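Local coordinates for protein insecticidal Delta-Endotoxin Cry8Ea1 (Bacillus Thuringiensis, PDB 3EB7) that kills insect larvae as a three-domain crystal toxin, probably by binding receptors on midgut cells and inserting its helical N-terminal domain into their membranes to form pores, at residues M232-Q237 with D446-I451. Numbering follows the deposited sequence.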
ATOM      1  N   MET A 232      -8.728 -11.847  16.699  1.00 32.50           N
ATOM      2  CA  MET A 232      -9.926 -11.965  15.908  1.00 33.92           C
ATOM      3  C   MET A 232      -9.755 -11.192  14.610  1.00 32.77           C
ATOM      4  O   MET A 232      -8.858 -10.357  14.473  1.00 32.15           O
ATOM      5  CB  MET A 232     -11.155 -11.440  16.683  1.00 33.94           C
ATOM      6  CG  MET A 232     -11.258  -9.935  16.771  1.00 35.06           C
ATOM      7  SD  MET A 232     -12.443  -9.322  17.999  1.00 39.96           S
ATOM      8  CE  MET A 232     -11.406  -9.224  19.458  1.00 40.72           C
ATOM      9  N   GLU A 233     -10.649 -11.478  13.671  1.00 32.65           N
ATOM     10  CA  GLU A 233     -10.725 -10.786  12.395  1.00 32.82           C
ATOM     11  C   GLU A 233     -10.432  -9.276  12.505  1.00 31.25           C
ATOM     12  O   GLU A 233     -11.029  -8.563  13.342  1.00 30.20           O
ATOM     13  CB  GLU A 233     -12.099 -11.048  11.783  1.00 33.46           C
ATOM     14  CG  GLU A 233     -12.247 -10.482  10.388  1.00 39.18           C
ATOM     15  CD  GLU A 233     -13.310 -11.206   9.588  1.00 45.89           C
ATOM     16  OE1 GLU A 233     -13.934 -10.549   8.716  1.00 47.62           O
ATOM     17  OE2 GLU A 233     -13.512 -12.430   9.839  1.00 48.57           O
ATOM     18  N   THR A 234      -9.519  -8.811  11.651  1.00 29.96           N
ATOM     19  CA  THR A 234      -9.058  -7.412  11.631  1.00 28.95           C
ATOM     20  C   THR A 234      -9.211  -6.731  10.259  1.00 29.43           C
ATOM     21  O   THR A 234      -8.824  -7.301   9.246  1.00 28.80           O
ATOM     22  CB  THR A 234      -7.562  -7.347  12.042  1.00 28.41           C
ATOM     23  OG1 THR A 234      -7.435  -7.894  13.352  1.00 28.28           O
ATOM     24  CG2 THR A 234      -7.008  -5.900  12.029  1.00 24.94           C
ATOM     25  N   LYS A 235      -9.745  -5.500  10.250  1.00 30.06           N
ATOM     26  CA  LYS A 235      -9.849  -4.684   9.034  1.00 30.75           C
ATOM     27  C   LYS A 235      -8.675  -3.706   8.895  1.00 29.84           C
ATOM     28  O   LYS A 235      -8.722  -2.618   9.471  1.00 30.51           O
ATOM     29  CB  LYS A 235     -11.168  -3.882   9.004  1.00 31.62           C
ATOM     30  CG  LYS A 235     -12.479  -4.680   8.922  1.00 35.79           C
ATOM     31  CD  LYS A 235     -12.536  -5.709   7.754  1.00 40.99           C
ATOM     32  CE  LYS A 235     -12.468  -5.052   6.376  1.00 43.90           C
ATOM     33  NZ  LYS A 235     -13.762  -5.129   5.645  1.00 47.58           N
ATOM     34  N   ALA A 236      -7.650  -4.080   8.123  1.00 28.25           N
ATOM     35  CA  ALA A 236      -6.513  -3.178   7.826  1.00 27.32           C
ATOM     36  C   ALA A 236      -6.716  -2.301   6.560  1.00 26.27           C
ATOM     37  O   ALA A 236      -7.362  -2.705   5.620  1.00 25.07           O
ATOM     38  CB  ALA A 236      -5.170  -3.959   7.735  1.00 27.06           C
ATOM     39  N   GLN A 237      -6.131  -1.104   6.564  1.00 25.20           N
ATOM     40  CA  GLN A 237      -6.228  -0.170   5.442  1.00 24.25           C
ATOM     41  C   GLN A 237      -4.842   0.292   5.042  1.00 22.86           C
ATOM     42  O   GLN A 237      -4.061   0.716   5.891  1.00 22.55           O
ATOM     43  CB  GLN A 237      -7.029   1.076   5.864  1.00 23.51           C
ATOM     44  CG  GLN A 237      -8.298   0.760   6.609  1.00 25.80           C
ATOM     45  CD  GLN A 237      -9.263   1.904   6.622  1.00 25.08           C
ATOM     46  OE1 GLN A 237      -9.733   2.343   5.574  1.00 27.19           O
ATOM     47  NE2 GLN A 237      -9.561   2.408   7.803  1.00 25.43           N
ATOM     48  N   ASP A 446     -17.983  -6.574  15.065  1.00 29.58           N
ATOM     49  CA  ASP A 446     -17.475  -7.913  15.248  1.00 29.77           C
ATOM     50  C   ASP A 446     -16.028  -8.105  14.765  1.00 28.48           C
ATOM     51  O   ASP A 446     -15.540  -9.220  14.663  1.00 28.49           O
ATOM     52  CB  ASP A 446     -18.472  -8.941  14.656  1.00 30.63           C
ATOM     53  CG  ASP A 446     -18.624  -8.862  13.119  1.00 34.29           C
ATOM     54  OD1 ASP A 446     -18.389  -7.802  12.460  1.00 36.80           O
ATOM     55  OD2 ASP A 446     -19.001  -9.921  12.548  1.00 40.09           O
ATOM     56  N   LYS A 447     -15.345  -6.999  14.498  1.00 26.99           N
ATOM     57  CA  LYS A 447     -13.965  -7.000  14.033  1.00 25.66           C
ATOM     58  C   LYS A 447     -13.176  -5.918  14.804  1.00 24.55           C
ATOM     59  O   LYS A 447     -13.769  -5.006  15.378  1.00 23.90           O
ATOM     60  CB  LYS A 447     -13.945  -6.671  12.543  1.00 25.49           C
ATOM     61  CG  LYS A 447     -14.545  -7.751  11.700  1.00 27.46           C
ATOM     62  CD  LYS A 447     -14.943  -7.240  10.323  1.00 32.29           C
ATOM     63  CE  LYS A 447     -15.980  -8.177   9.666  1.00 34.44           C
ATOM     64  NZ  LYS A 447     -15.696  -8.406   8.215  1.00 37.39           N
ATOM     65  N   ILE A 448     -11.857  -6.062  14.831  1.00 22.88           N
ATOM     66  CA  ILE A 448     -10.934  -5.003  15.189  1.00 22.03           C
ATOM     67  C   ILE A 448     -10.857  -4.056  13.979  1.00 22.74           C
ATOM     68  O   ILE A 448     -10.500  -4.483  12.868  1.00 22.65           O
ATOM     69  CB  ILE A 448      -9.522  -5.595  15.556  1.00 22.47           C
ATOM     70  CG1 ILE A 448      -9.643  -6.519  16.787  1.00 19.59           C
ATOM     71  CG2 ILE A 448      -8.481  -4.470  15.744  1.00 21.13           C
ATOM     72  CD1 ILE A 448      -8.407  -7.304  17.198  1.00 20.72           C
ATOM     73  N   THR A 449     -11.251  -2.793  14.163  1.00 22.41           N
ATOM     74  CA  THR A 449     -11.195  -1.819  13.067  1.00 23.01           C
ATOM     75  C   THR A 449      -9.926  -0.992  13.170  1.00 23.17           C
ATOM     76  O   THR A 449      -9.660  -0.397  14.204  1.00 23.72           O
ATOM     77  CB  THR A 449     -12.451  -0.900  13.057  1.00 22.97           C
ATOM     78  OG1 THR A 449     -13.627  -1.712  13.260  1.00 25.14           O
ATOM     79  CG2 THR A 449     -12.585  -0.226  11.751  1.00 23.08           C
ATOM     80  N   GLN A 450      -9.116  -0.970  12.111  1.00 23.70           N
ATOM     81  CA  GLN A 450      -7.945  -0.071  12.079  1.00 23.96           C
ATOM     82  C   GLN A 450      -8.274   1.186  11.307  1.00 23.85           C
ATOM     83  O   GLN A 450      -8.786   1.104  10.188  1.00 23.82           O
ATOM     84  CB  GLN A 450      -6.721  -0.756  11.463  1.00 24.48           C
ATOM     85  CG  GLN A 450      -6.189  -1.900  12.319  1.00 26.97           C
ATOM     86  CD  GLN A 450      -5.004  -2.594  11.680  1.00 30.41           C
ATOM     87  OE1 GLN A 450      -4.517  -2.178  10.632  1.00 35.13           O
ATOM     88  NE2 GLN A 450      -4.525  -3.638  12.313  1.00 32.70           N
ATOM     89  N   ILE A 451      -8.000   2.344  11.917  1.00 23.63           N
ATOM     90  CA  ILE A 451      -8.323   3.630  11.339  1.00 23.48           C
ATOM     91  C   ILE A 451      -7.096   4.495  11.464  1.00 23.55           C
ATOM     92  O   ILE A 451      -6.852   5.066  12.534  1.00 23.14           O
ATOM     93  CB  ILE A 451      -9.471   4.379  12.080  1.00 24.26           C
ATOM     94  CG1 ILE A 451     -10.629   3.423  12.440  1.00 25.42           C
ATOM     95  CG2 ILE A 451      -9.889   5.659  11.276  1.00 22.74           C
ATOM     96  CD1 ILE A 451     -11.716   3.276  11.366  1.00 26.09           C
TER
HETATM   97  O   HOH W   1      -4.450  -0.137   9.056  1.00 35.70           O
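Glu233 and Lys447 form a salt bridge, OE1 to NZ 2.8 Å. Lys447 NZ meets Glu233 OE1 on its anti side, 30° out of the carboxylate plane. Glu233 runs extended, its CG turned away from the backbone N (chi1 -175°), and lies beside the Lys447 chain, both pointing the same way. Lys447 also makes a cation-pi contact with Tyr444. Lys235 crosses Lys447, CG to CD 3.8 Å, and its own NZ lies 4.6 Å from Lys447 NZ.

The backbones pair as parallel strands. Ile448 N donates to Glu233 O, Lys235 N to Ile448 O at 2.9 Å and nearly straight (172°), and Gln450 N to Lys235 O. Beyond the strand pair, the Gln237 side chain takes over: NE2 reaches Gln450 O at 2.8 Å, in the plane of both the amide and the carbonyl. Gln237 OE1 accepts from Lys455 NZ and the backbone N of Asp438. A water joins Gln237 N to Gln450 OE1.

Thr234 and Ile448 share one face; Thr234 CG2 sits 3.4 Å from Gln450 NE2. Thr234 OG1 bonds back to Met232 O. The Met232 side chain crosses that of Ile448 at about a right angle, CG to CG1 3.8 Å.

Strand 448-452 also pairs with strand 578-588, so main-chain bonds join the chain after helix 198-220 to a C-terminal-domain sheet. The Glu233 carboxylate probably offsets repulsion between the two lysines.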